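Local structure of probable tRNA pseudouridine synthase D (Methanosarcina mazei, 1Z2Z) at residues 29-34 with 55-60; 185-190 with 271-276; 228-233 with 243-248; 315-320 with 345-350. The protein probably isomerises uridine-13 of transfer RNAs to pseudouridine, as expected of a member of the TruD family of pseudouridine synthases. One frame throughout, in Å; residues are numbered along the deposited sequence.

Interaction 1 (29-34 with 55-60)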
loop_
_atom_site.group_PDB
_atom_site.type_symbol
_atom_site.label_atom_id
_atom_site.label_comp_id
_atom_site.label_asym_id
_atom_site.label_seq_id
_atom_site.Cartn_x
_atom_site.Cartn_y
_atom_site.Cartn_z
ATOM N N GLU A 29 11.569 -5.213 18.597
ATOM C CA GLU A 29 12.839 -5.891 18.409
ATOM C C GLU A 29 12.983 -6.338 16.965
ATOM O O GLU A 29 12.096 -6.984 16.425
ATOM C CB GLU A 29 12.932 -7.081 19.356
ATOM C CG GLU A 29 13.127 -6.621 20.767
ATOM C CD GLU A 29 14.346 -5.748 20.871
ATOM O OE1 GLU A 29 14.400 -4.868 21.778
ATOM O OE2 GLU A 29 15.264 -5.959 20.029
ATOM N N ILE A 30 14.107 -5.989 16.347
ATOM C CA ILE A 30 14.353 -6.341 14.958
ATOM C C ILE A 30 13.687 -7.675 14.612
ATOM O O ILE A 30 12.879 -7.731 13.699
ATOM C CB ILE A 30 15.869 -6.408 14.668
ATOM C CG1 ILE A 30 16.580 -5.216 15.326
ATOM C CG2 ILE A 30 16.119 -6.370 13.178
ATOM C CD1 ILE A 30 16.158 -3.849 14.811
ATOM N N GLU A 31 13.975 -8.739 15.350
ATOM C CA GLU A 31 13.351 -10.014 15.026
ATOM C C GLU A 31 11.813 -10.052 15.174
ATOM O O GLU A 31 11.191 -11.070 14.881
ATOM C CB GLU A 31 13.965 -11.151 15.857
ATOM C CG GLU A 31 15.389 -11.560 15.466
ATOM C CD GLU A 31 16.424 -10.483 15.774
ATOM O OE1 GLU A 31 16.153 -9.622 16.649
ATOM O OE2 GLU A 31 17.516 -10.509 15.149
ATOM N N ASP A 32 11.190 -8.963 15.614
ATOM C CA ASP A 32 9.734 -8.962 15.777
ATOM C C ASP A 32 8.990 -8.759 14.464
ATOM O O ASP A 32 7.752 -8.701 14.429
ATOM C CB ASP A 32 9.292 -7.889 16.776
ATOM C CG ASP A 32 9.423 -8.346 18.224
ATOM O OD1 ASP A 32 9.099 -7.543 19.123
ATOM O OD2 ASP A 32 9.846 -9.503 18.457
ATOM N N PHE A 33 9.751 -8.650 13.382
ATOM C CA PHE A 33 9.166 -8.461 12.064
ATOM C C PHE A 33 9.979 -9.230 11.040
ATOM O O PHE A 33 10.883 -8.678 10.422
ATOM C CB PHE A 33 9.148 -6.978 11.689
ATOM C CG PHE A 33 8.022 -6.611 10.770
ATOM C CD1 PHE A 33 6.827 -6.116 11.281
ATOM C CD2 PHE A 33 8.132 -6.809 9.404
ATOM C CE1 PHE A 33 5.757 -5.828 10.444
ATOM C CE2 PHE A 33 7.065 -6.525 8.556
ATOM C CZ PHE A 33 5.876 -6.034 9.080
ATOM N N ILE A 34 9.655 -10.501 10.857
ATOM C CA ILE A 34 10.391 -11.303 9.904
ATOM C C ILE A 34 9.658 -11.407 8.581
ATOM O O ILE A 34 8.485 -11.770 8.531
ATOM C CB ILE A 34 10.674 -12.684 10.488
ATOM C CG1 ILE A 34 11.538 -12.496 11.753
ATOM C CG2 ILE A 34 11.331 -13.579 9.444
ATOM C CD1 ILE A 34 12.052 -13.762 12.392
ATOM N N THR A 55 20.174 -11.664 3.313
ATOM C CA THR A 55 19.502 -11.698 4.606
ATOM C C THR A 55 20.069 -10.516 5.330
ATOM O O THR A 55 21.273 -10.430 5.523
ATOM C CB THR A 55 19.821 -12.970 5.392
ATOM O OG1 THR A 55 19.562 -14.124 4.574
ATOM C CG2 THR A 55 18.949 -13.037 6.642
ATOM N N LYS A 56 19.205 -9.592 5.714
ATOM C CA LYS A 56 19.671 -8.398 6.374
ATOM C C LYS A 56 18.924 -8.105 7.666
ATOM O O LYS A 56 17.749 -8.433 7.816
ATOM C CB LYS A 56 19.592 -7.212 5.407
ATOM C CG LYS A 56 18.189 -6.781 4.999
ATOM C CD LYS A 56 18.256 -5.733 3.901
ATOM C CE LYS A 56 17.113 -4.753 4.027
ATOM N NZ LYS A 56 15.853 -5.463 4.329
ATOM N N ARG A 57 19.625 -7.491 8.606
ATOM C CA ARG A 57 19.039 -7.180 9.884
ATOM C C ARG A 57 19.141 -5.698 10.136
ATOM O O ARG A 57 20.237 -5.143 10.252
ATOM C CB ARG A 57 19.766 -7.955 10.980
ATOM C CG ARG A 57 19.258 -7.670 12.369
ATOM C CD ARG A 57 19.905 -8.571 13.423
ATOM N NE ARG A 57 19.324 -8.335 14.758
ATOM C CZ ARG A 57 19.425 -7.191 15.441
ATOM N NH1 ARG A 57 18.852 -7.085 16.632
ATOM N NH2 ARG A 57 20.107 -6.157 14.946
ATOM N N ASP A 58 17.990 -5.046 10.201
ATOM C CA ASP A 58 17.954 -3.615 10.454
ATOM C C ASP A 58 18.794 -2.797 9.459
ATOM O O ASP A 58 19.442 -1.815 9.832
ATOM C CB ASP A 58 18.422 -3.340 11.874
ATOM C CG ASP A 58 18.158 -1.929 12.292
ATOM O OD1 ASP A 58 18.768 -1.468 13.285
ATOM O OD2 ASP A 58 17.332 -1.278 11.620
ATOM N N TRP A 59 18.776 -3.211 8.193
ATOM C CA TRP A 59 19.511 -2.518 7.138
ATOM C C TRP A 59 18.549 -1.908 6.124
ATOM O O TRP A 59 17.468 -2.437 5.879
ATOM C CB TRP A 59 20.409 -3.479 6.364
ATOM C CG TRP A 59 21.786 -3.683 6.894
ATOM C CD1 TRP A 59 22.169 -4.565 7.860
ATOM C CD2 TRP A 59 22.990 -3.100 6.381
ATOM N NE1 TRP A 59 23.536 -4.583 7.969
ATOM C CE2 TRP A 59 24.065 -3.696 7.082
ATOM C CE3 TRP A 59 23.264 -2.139 5.405
ATOM C CZ2 TRP A 59 25.399 -3.364 6.817
ATOM C CZ3 TRP A 59 24.581 -1.808 5.144
ATOM C CH2 TRP A 59 25.639 -2.419 5.854
ATOM N N ASP A 60 18.979 -0.807 5.525
ATOM C CA ASP A 60 18.219 -0.112 4.504
ATOM C C ASP A 60 18.800 -0.562 3.170
ATOM O O ASP A 60 19.997 -0.371 2.918
ATOM C CB ASP A 60 18.414 1.388 4.639
ATOM C CG ASP A 60 17.712 2.157 3.552
ATOM O OD1 ASP A 60 18.336 3.062 2.967
ATOM O OD2 ASP A 60 16.522 1.864 3.291
#
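R57 stretches from its strand to I30 and E31, on the turn that leads into strand 33-39. Strands 33-39 and 49-57 both pair with strand 90-98 in the mixed sheet of this pseudouridine synthase, so the contact joins the turn before one strand to the end of the other. Beyond CB, the R57 chain runs extended, with CG anti to the backbone N (chi1 178°). CG lies 3.5 Å from I30 CG2, and CD passes beside E31 OE2. NE then makes a salt bridge, donating to E31 OE2 at 2.9 Å with an N-H...O angle of 153°. The oxygen sits at the edge of the guanidinium, close to its plane, and uses its syn side; the carboxylate and guanidinium planes are 33° apart. E31 reaches this edge because its own chain bends at chi2. CZ and NH1 lie under I30, whose CG1 rests on one face toward the rim, while NH2 has a long, weak ion pair with D112. A leucine in place of R57 would probably leave the E31 carboxylate without its charged mate and I30 without a flat surface beneath CG1. Nearby, K56 NZ makes a weak hydrogen bond to the backbone O of D86, the predicted nucleophile. The far end of I30 meets the next residue, CD1 lying 3.7 Å from D58 CB.

Interaction 2 (185-190 with 271-276)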
loop_
_atom_site.group_PDB
_atom_site.type_symbol
_atom_site.label_atom_id
_atom_site.label_comp_id
_atom_site.label_asym_id
_atom_site.label_seq_id
_atom_site.Cartn_x
_atom_site.Cartn_y
_atom_site.Cartn_z
ATOM N N VAL A 185 -5.376 16.200 -3.035
ATOM C CA VAL A 185 -5.079 16.978 -4.225
ATOM C C VAL A 185 -5.967 16.536 -5.383
ATOM O O VAL A 185 -6.456 17.361 -6.156
ATOM C CB VAL A 185 -3.595 16.824 -4.612
ATOM C CG1 VAL A 185 -3.284 17.623 -5.865
ATOM C CG2 VAL A 185 -2.721 17.289 -3.461
ATOM N N GLY A 186 -6.178 15.228 -5.485
ATOM C CA GLY A 186 -7.008 14.688 -6.543
ATOM C C GLY A 186 -8.449 15.144 -6.410
ATOM O O GLY A 186 -9.203 15.161 -7.383
ATOM N N LYS A 187 -8.835 15.520 -5.199
ATOM C CA LYS A 187 -10.197 15.966 -4.959
ATOM C C LYS A 187 -10.403 17.396 -5.441
ATOM O O LYS A 187 -11.474 17.737 -5.938
ATOM C CB LYS A 187 -10.537 15.864 -3.470
ATOM C CG LYS A 187 -11.986 16.193 -3.150
ATOM C CD LYS A 187 -12.244 16.221 -1.652
ATOM C CE LYS A 187 -13.661 16.695 -1.349
ATOM N NZ LYS A 187 -13.864 16.939 0.107
ATOM N N ALA A 188 -9.377 18.230 -5.302
ATOM C CA ALA A 188 -9.476 19.616 -5.733
ATOM C C ALA A 188 -9.484 19.714 -7.256
ATOM O O ALA A 188 -10.246 20.493 -7.834
ATOM C CB ALA A 188 -8.324 20.429 -5.166
ATOM N N ILE A 189 -8.643 18.922 -7.909
ATOM C CA ILE A 189 -8.576 18.952 -9.364
ATOM C C ILE A 189 -9.943 18.607 -9.965
ATOM O O ILE A 189 -10.474 19.361 -10.780
ATOM C CB ILE A 189 -7.496 17.978 -9.887
ATOM C CG1 ILE A 189 -6.177 18.236 -9.167
ATOM C CG2 ILE A 189 -7.249 18.210 -11.362
ATOM C CD1 ILE A 189 -5.107 17.228 -9.505
ATOM N N VAL A 190 -10.513 17.478 -9.549
ATOM C CA VAL A 190 -11.828 17.033 -10.020
ATOM C C VAL A 190 -12.871 18.150 -9.915
ATOM O O VAL A 190 -13.600 18.438 -10.871
ATOM C CB VAL A 190 -12.330 15.821 -9.195
ATOM C CG1 VAL A 190 -13.803 15.563 -9.470
ATOM C CG2 VAL A 190 -11.509 14.592 -9.531
ATOM N N HIS A 271 -5.674 9.236 -8.798
ATOM C CA HIS A 271 -5.752 7.833 -8.385
ATOM C C HIS A 271 -5.951 7.748 -6.870
ATOM O O HIS A 271 -6.581 6.815 -6.352
ATOM C CB HIS A 271 -4.480 7.084 -8.804
ATOM C CG HIS A 271 -4.430 5.660 -8.346
ATOM N ND1 HIS A 271 -4.198 5.304 -7.034
ATOM C CD2 HIS A 271 -4.558 4.496 -9.028
ATOM C CE1 HIS A 271 -4.182 3.989 -6.929
ATOM N NE2 HIS A 271 -4.398 3.473 -8.126
ATOM N N GLY A 272 -5.405 8.728 -6.160
ATOM C CA GLY A 272 -5.570 8.753 -4.722
ATOM C C GLY A 272 -7.044 8.960 -4.434
ATOM O O GLY A 272 -7.689 8.086 -3.852
ATOM N N TYR A 273 -7.579 10.108 -4.867
ATOM C CA TYR A 273 -8.988 10.457 -4.661
ATOM C C TYR A 273 -9.895 9.308 -5.016
ATOM O O TYR A 273 -11.000 9.192 -4.488
ATOM C CB TYR A 273 -9.380 11.669 -5.503
ATOM C CG TYR A 273 -10.800 12.138 -5.260
ATOM C CD1 TYR A 273 -11.250 12.418 -3.968
ATOM C CD2 TYR A 273 -11.682 12.342 -6.322
ATOM C CE1 TYR A 273 -12.542 12.892 -3.740
ATOM C CE2 TYR A 273 -12.976 12.817 -6.106
ATOM C CZ TYR A 273 -13.399 13.092 -4.813
ATOM O OH TYR A 273 -14.680 13.564 -4.597
ATOM N N GLN A 274 -9.428 8.468 -5.932
ATOM C CA GLN A 274 -10.184 7.300 -6.353
ATOM C C GLN A 274 -10.088 6.244 -5.281
ATOM O O GLN A 274 -11.080 5.604 -4.915
ATOM C CB GLN A 274 -9.628 6.738 -7.655
ATOM C CG GLN A 274 -10.142 7.459 -8.868
ATOM C CD GLN A 274 -9.624 6.869 -10.147
ATOM O OE1 GLN A 274 -10.043 7.272 -11.227
ATOM N NE2 GLN A 274 -8.706 5.912 -10.041
ATOM N N SER A 275 -8.873 6.050 -4.784
ATOM C CA SER A 275 -8.651 5.071 -3.736
ATOM C C SER A 275 -9.480 5.496 -2.527
ATOM O O SER A 275 -10.030 4.661 -1.816
ATOM C CB SER A 275 -7.159 5.009 -3.414
ATOM O OG SER A 275 -6.450 4.585 -4.564
ATOM N N TYR A 276 -9.587 6.801 -2.319
ATOM C CA TYR A 276 -10.363 7.329 -1.216
ATOM C C TYR A 276 -11.809 6.854 -1.331
ATOM O O TYR A 276 -12.345 6.187 -0.435
ATOM C CB TYR A 276 -10.325 8.844 -1.259
ATOM C CG TYR A 276 -11.278 9.507 -0.311
ATOM C CD1 TYR A 276 -11.074 9.461 1.066
ATOM C CD2 TYR A 276 -12.376 10.218 -0.792
ATOM C CE1 TYR A 276 -11.941 10.118 1.936
ATOM C CE2 TYR A 276 -13.244 10.873 0.070
ATOM C CZ TYR A 276 -13.022 10.821 1.427
ATOM O OH TYR A 276 -13.889 11.484 2.264
#
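The Y273 ring lies flat against the backbone of helix 182-191, one face taken by K187. Over the centre of that face stands K187 CA, 3.9 Å from the ring centroid and 12° off the normal, a CH-pi contact. K187 CB lies over the same face, and CG continues toward the hydroxyl end of the ring, 3.4 Å from Y273 CE1. From there the lysine chain, fully extended, carries its ammonium away from the tyrosine. V190 comes in obliquely at the other flank of the ring, its CG2 3.9 Å from Y273 CD2, and G186 O approaches that flank obliquely too. The ring takes up this place because Y273 CG is anti to the backbone N (chi1 -176°), which carries the ring from its helix across to K187. At its root, Y273 CB packs 3.7 Å from G186 C; with no side chain on the glycine, the CA atoms of G186 and Y273 can come within 5.0 Å. Behind the contact, S275 OG and S275 N both donate to H271 O, from opposite faces of its carbonyl plane. V185, A188 and I189 turn instead to A197 on helix 194-202. The axes of the two short segments pass 7.9 Å apart at 103°: a close, nearly perpendicular helix crossing at a glycine, with an aromatic side chain laid over the partner helix.

Interaction 3 (228-233 with 243-248)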
loop_
_atom_site.group_PDB
_atom_site.type_symbol
_atom_site.label_atom_id
_atom_site.label_comp_id
_atom_site.label_asym_id
_atom_site.label_seq_id
_atom_site.Cartn_x
_atom_site.Cartn_y
_atom_site.Cartn_z
ATOM N N GLU A 228 10.331 32.861 -1.466
ATOM C CA GLU A 228 10.948 32.498 -0.192
ATOM C C GLU A 228 10.983 30.978 -0.085
ATOM O O GLU A 228 11.980 30.400 0.347
ATOM C CB GLU A 228 10.137 33.085 0.973
ATOM C CG GLU A 228 10.732 32.836 2.356
ATOM C CD GLU A 228 12.039 33.577 2.581
ATOM O OE1 GLU A 228 12.728 33.279 3.583
ATOM O OE2 GLU A 228 12.381 34.462 1.765
ATOM N N GLY A 229 9.885 30.344 -0.493
ATOM C CA GLY A 229 9.787 28.897 -0.447
ATOM C C GLY A 229 10.915 28.213 -1.190
ATOM O O GLY A 229 11.415 27.176 -0.756
ATOM N N LEU A 230 11.314 28.790 -2.318
ATOM C CA LEU A 230 12.403 28.228 -3.110
ATOM C C LEU A 230 13.727 28.548 -2.411
ATOM O O LEU A 230 14.797 28.168 -2.884
ATOM C CB LEU A 230 12.409 28.835 -4.516
ATOM C CG LEU A 230 13.106 28.033 -5.618
ATOM C CD1 LEU A 230 12.078 27.119 -6.269
ATOM C CD2 LEU A 230 13.716 28.964 -6.657
ATOM N N LYS A 231 13.640 29.249 -1.282
ATOM C CA LYS A 231 14.814 29.634 -0.504
ATOM C C LYS A 231 14.880 28.862 0.815
ATOM O O LYS A 231 15.960 28.679 1.373
ATOM C CB LYS A 231 14.782 31.143 -0.216
ATOM C CG LYS A 231 15.950 31.676 0.621
ATOM C CD LYS A 231 17.218 31.883 -0.207
ATOM C CE LYS A 231 18.407 32.271 0.671
ATOM N NZ LYS A 231 18.814 31.155 1.580
ATOM N N THR A 232 13.722 28.410 1.299
ATOM C CA THR A 232 13.629 27.670 2.563
ATOM C C THR A 232 13.478 26.145 2.378
ATOM O O THR A 232 14.054 25.359 3.133
ATOM C CB THR A 232 12.444 28.233 3.446
ATOM O OG1 THR A 232 12.421 27.574 4.720
ATOM C CG2 THR A 232 11.093 28.034 2.757
ATOM N N TYR A 233 12.721 25.736 1.364
ATOM C CA TYR A 233 12.494 24.320 1.096
ATOM C C TYR A 233 13.777 23.543 0.799
ATOM O O TYR A 233 14.538 23.887 -0.115
ATOM C CB TYR A 233 11.521 24.142 -0.074
ATOM C CG TYR A 233 10.044 24.289 0.258
ATOM C CD1 TYR A 233 9.548 25.445 0.868
ATOM C CD2 TYR A 233 9.131 23.297 -0.109
ATOM C CE1 TYR A 233 8.177 25.613 1.091
ATOM C CE2 TYR A 233 7.760 23.452 0.105
ATOM C CZ TYR A 233 7.288 24.612 0.702
ATOM O OH TYR A 233 5.934 24.789 0.872
HETATM N N MSE A 243 7.675 23.160 -8.884
HETATM C CA MSE A 243 6.367 23.802 -9.044
HETATM C C MSE A 243 6.330 25.270 -8.651
HETATM O O MSE A 243 5.622 26.074 -9.262
HETATM C CB MSE A 243 5.316 23.051 -8.236
HETATM C CG MSE A 243 5.150 21.634 -8.668
HETATM SE SE MSE A 243 3.707 20.775 -7.770
HETATM C CE MSE A 243 2.255 21.942 -8.321
HETATM N N MSE A 244 7.080 25.617 -7.617
HETATM C CA MSE A 244 7.105 26.990 -7.170
HETATM C C MSE A 244 7.805 27.849 -8.207
HETATM O O MSE A 244 7.429 29.000 -8.417
HETATM C CB MSE A 244 7.801 27.080 -5.818
HETATM C CG MSE A 244 7.110 26.233 -4.760
HETATM SE SE MSE A 244 7.842 26.452 -2.991
HETATM C CE MSE A 244 6.569 27.736 -2.314
ATOM N N ASN A 245 8.815 27.290 -8.870
ATOM C CA ASN A 245 9.522 28.047 -9.898
ATOM C C ASN A 245 8.576 28.441 -11.029
ATOM O O ASN A 245 8.597 29.582 -11.487
ATOM C CB ASN A 245 10.690 27.238 -10.467
ATOM C CG ASN A 245 11.873 27.188 -9.527
ATOM O OD1 ASN A 245 12.342 28.222 -9.047
ATOM N ND2 ASN A 245 12.375 25.985 -9.267
ATOM N N HIS A 246 7.753 27.489 -11.469
ATOM C CA HIS A 246 6.784 27.703 -12.547
ATOM C C HIS A 246 5.785 28.770 -12.154
ATOM O O HIS A 246 5.106 29.346 -13.004
ATOM C CB HIS A 246 6.013 26.416 -12.843
ATOM C CG HIS A 246 5.032 26.547 -13.967
ATOM N ND1 HIS A 246 5.409 26.498 -15.290
ATOM C CD2 HIS A 246 3.693 26.753 -13.964
ATOM C CE1 HIS A 246 4.345 26.666 -16.057
ATOM N NE2 HIS A 246 3.292 26.823 -15.276
ATOM N N LEU A 247 5.691 29.016 -10.856
ATOM C CA LEU A 247 4.769 30.006 -10.339
ATOM C C LEU A 247 5.427 31.360 -10.120
ATOM O O LEU A 247 4.754 32.315 -9.736
ATOM C CB LEU A 247 4.155 29.504 -9.034
ATOM C CG LEU A 247 3.235 28.291 -9.183
ATOM C CD1 LEU A 247 2.906 27.733 -7.808
ATOM C CD2 LEU A 247 1.965 28.690 -9.922
ATOM N N ILE A 248 6.737 31.449 -10.357
ATOM C CA ILE A 248 7.438 32.724 -10.186
ATOM C C ILE A 248 7.385 33.528 -11.488
ATOM O O ILE A 248 7.291 34.755 -11.471
ATOM C CB ILE A 248 8.937 32.538 -9.778
ATOM C CG1 ILE A 248 9.765 32.065 -10.977
ATOM C CG2 ILE A 248 9.049 31.549 -8.634
ATOM C CD1 ILE A 248 11.267 32.220 -10.793
#
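M244 reaches Y233 through a chain whose CG is anti to the carbonyl carbon (chi1 -59°), which runs straight through chi2 and then bends at chi3. This puts its selenium, which stands in for sulfur in the selenomethionine, over the middle of the tyrosine ring. Y233 CG is likewise anti to the carbonyl carbon, beside the backbone N, and one face of the ring is turned to M244. M244 SE sits 4.1 Å from the ring centroid and 8° off the normal, a Met-aromatic contact. The bend at chi3 leads the terminal methyl on to the helix backbone, where M244 CE lies 3.9 Å from G229 CA; a glycine at this position leaves the backbone open to it. The two segments belong to consecutive helices, 226-232 and 238-249, which pack as an antiparallel hairpin with local axes 9.8 Å apart at 152°. Y233 is the first residue past the end of the earlier helix, and the bond from its N to G229 O, 2.9 Å long, continues the helical pattern that far. L230 adds an apolar touch, CD1 standing 4.3 Å from M244 CB. Replacing L230 by an alanine would probably open a gap between the helices beside M244 CB, which would lose the apolar touch of CD1. Helix 213-223 joins the packing, V220 touching both Y233 and M244. The tyrosine hydroxyl leaves the hairpin altogether and hydrogen-bonds to I202 O on helix 194-202.

Interaction 4 (315-320 with 345-350)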
loop_
_atom_site.group_PDB
_atom_site.type_symbol
_atom_site.label_atom_id
_atom_site.label_comp_id
_atom_site.label_asym_id
_atom_site.label_seq_id
_atom_site.Cartn_x
_atom_site.Cartn_y
_atom_site.Cartn_z
ATOM N N THR A 315 -14.734 -7.985 -16.894
ATOM C CA THR A 315 -15.629 -8.001 -15.742
ATOM C C THR A 315 -17.059 -8.387 -16.083
ATOM O O THR A 315 -17.808 -7.581 -16.632
ATOM C CB THR A 315 -15.669 -6.630 -15.047
ATOM O OG1 THR A 315 -15.835 -5.598 -16.028
ATOM C CG2 THR A 315 -14.394 -6.393 -14.264
ATOM N N GLU A 316 -17.431 -9.620 -15.741
ATOM C CA GLU A 316 -18.781 -10.126 -15.985
ATOM C C GLU A 316 -19.714 -9.649 -14.879
ATOM O O GLU A 316 -19.355 -9.679 -13.701
ATOM C CB GLU A 316 -18.789 -11.658 -16.012
ATOM C CG GLU A 316 -20.135 -12.266 -16.410
ATOM C CD GLU A 316 -20.092 -13.783 -16.530
ATOM O OE1 GLU A 316 -19.166 -14.307 -17.194
ATOM O OE2 GLU A 316 -20.991 -14.455 -15.975
ATOM N N LYS A 317 -20.915 -9.221 -15.255
ATOM C CA LYS A 317 -21.883 -8.748 -14.271
ATOM C C LYS A 317 -22.849 -9.865 -13.865
ATOM O O LYS A 317 -23.520 -10.455 -14.713
ATOM C CB LYS A 317 -22.652 -7.555 -14.841
ATOM C CG LYS A 317 -23.492 -6.818 -13.823
ATOM C CD LYS A 317 -23.934 -5.486 -14.383
ATOM C CE LYS A 317 -24.540 -4.604 -13.312
ATOM N NZ LYS A 317 -24.786 -3.241 -13.859
ATOM N N VAL A 318 -22.908 -10.157 -12.570
ATOM C CA VAL A 318 -23.790 -11.205 -12.058
ATOM C C VAL A 318 -25.254 -10.755 -12.026
ATOM O O VAL A 318 -25.548 -9.601 -11.706
ATOM C CB VAL A 318 -23.355 -11.655 -10.629
ATOM C CG1 VAL A 318 -23.032 -10.443 -9.785
ATOM C CG2 VAL A 318 -24.464 -12.478 -9.966
ATOM N N THR A 319 -26.165 -11.664 -12.377
ATOM C CA THR A 319 -27.596 -11.361 -12.380
ATOM C C THR A 319 -28.376 -12.317 -11.485
ATOM O O THR A 319 -27.792 -13.107 -10.742
ATOM C CB THR A 319 -28.204 -11.431 -13.798
ATOM O OG1 THR A 319 -27.890 -12.695 -14.388
ATOM C CG2 THR A 319 -27.667 -10.305 -14.673
ATOM N N SER A 320 -29.701 -12.242 -11.568
ATOM C CA SER A 320 -30.574 -13.078 -10.754
ATOM C C SER A 320 -30.533 -14.546 -11.145
ATOM O O SER A 320 -31.048 -15.401 -10.426
ATOM C CB SER A 320 -32.013 -12.567 -10.844
ATOM O OG SER A 320 -32.108 -11.233 -10.370
ATOM N N ASN A 345 -15.494 6.084 -17.122
ATOM C CA ASN A 345 -15.749 4.857 -17.876
ATOM C C ASN A 345 -16.121 3.796 -16.844
ATOM O O ASN A 345 -15.891 2.599 -17.038
ATOM C CB ASN A 345 -14.458 4.479 -18.634
ATOM C CG ASN A 345 -14.613 3.265 -19.557
ATOM O OD1 ASN A 345 -14.660 2.116 -19.107
ATOM N ND2 ASN A 345 -14.679 3.527 -20.860
ATOM N N THR A 346 -16.701 4.255 -15.738
ATOM C CA THR A 346 -17.096 3.362 -14.650
ATOM C C THR A 346 -18.471 2.778 -14.891
ATOM O O THR A 346 -19.363 3.455 -15.399
ATOM C CB THR A 346 -17.147 4.092 -13.292
ATOM O OG1 THR A 346 -15.948 4.860 -13.107
ATOM C CG2 THR A 346 -17.288 3.076 -12.155
ATOM N N GLU A 347 -18.629 1.520 -14.499
ATOM C CA GLU A 347 -19.884 0.807 -14.647
ATOM C C GLU A 347 -20.410 0.446 -13.267
ATOM O O GLU A 347 -20.037 -0.587 -12.711
ATOM C CB GLU A 347 -19.665 -0.470 -15.453
ATOM C CG GLU A 347 -20.912 -1.301 -15.686
ATOM C CD GLU A 347 -20.579 -2.730 -16.080
ATOM O OE1 GLU A 347 -19.693 -2.916 -16.941
ATOM O OE2 GLU A 347 -21.201 -3.673 -15.538
ATOM N N PHE A 348 -21.268 1.294 -12.708
ATOM C CA PHE A 348 -21.837 1.023 -11.393
ATOM C C PHE A 348 -22.495 -0.352 -11.412
ATOM O O PHE A 348 -22.945 -0.808 -12.453
ATOM C CB PHE A 348 -22.877 2.088 -11.028
ATOM C CG PHE A 348 -22.383 3.497 -11.183
ATOM C CD1 PHE A 348 -21.024 3.794 -11.064
ATOM C CD2 PHE A 348 -23.278 4.536 -11.439
ATOM C CE1 PHE A 348 -20.562 5.111 -11.201
ATOM C CE2 PHE A 348 -22.831 5.856 -11.578
ATOM C CZ PHE A 348 -21.470 6.143 -11.460
ATOM N N ALA A 349 -22.537 -1.016 -10.264
ATOM C CA ALA A 349 -23.155 -2.332 -10.174
ATOM C C ALA A 349 -24.681 -2.180 -10.053
ATOM O O ALA A 349 -25.196 -1.065 -9.984
ATOM C CB ALA A 349 -22.597 -3.080 -8.970
ATOM N N SER A 350 -25.402 -3.296 -10.039
ATOM C CA SER A 350 -26.857 -3.241 -9.921
ATOM C C SER A 350 -27.333 -3.985 -8.689
ATOM O O SER A 350 -26.622 -4.835 -8.156
ATOM C CB SER A 350 -27.533 -3.843 -11.156
ATOM O OG SER A 350 -27.419 -2.987 -12.282
#
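K317 extends across to E347, F348 and S350, and its ammonium end carries every polar contact between the two loops. Of the hydrogen bonds, the shorter runs from K317 NZ to S350 OG at 3.1 Å. A second, weak one goes from K317 NZ to the backbone oxygen F348 O, 3.4 Å away. The side chain gets this far because CG is anti to the backbone N (chi1 -169°) and the remaining torsions are all extended. Both segments are irregular: 315-320 leads toward helix 323-330, while the loop residues 345-350 lead toward helix 352-363, so the lysine bridges two loops, each of which runs into a helix. They are joined a second time through G298, which makes backbone hydrogen bonds with both V318 and S350. The charge pairing is loose, K317 NZ and E347 OE2 forming a long salt bridge at 4.0 Å while the E347 chain crosses the lysine obliquely. Van der Waals contacts follow the aliphatic part of the lysine: CD passes 3.5 Å from E347 OE2, and CE lies 3.8 Å from S350 CB. The CB of F348 points away from 315-320, and its side chain packs on N358 and L361 of helix 352-363.

Overall arrangement
Interaction 3 is the most buried of the four and interaction 4 lies at the surface; interactions 1 and 2 are partly buried. The chemistry follows: interactions 2 and 3 join helices through an aromatic ring and a glycine without any hydrogen bond across them, whereas interactions 1 and 4 each use one long basic side chain, which in the first pairs closely with a glutamate and in the second mainly hydrogen-bonds to a serine, its glutamate being distant. Interaction 1 lies at the end of the mixed sheet, close to the predicted nucleophile; the others lie away from it. Helix 194-202 touches segments of both interactions 2 and 3, whose nearest atoms are about 7 Å apart.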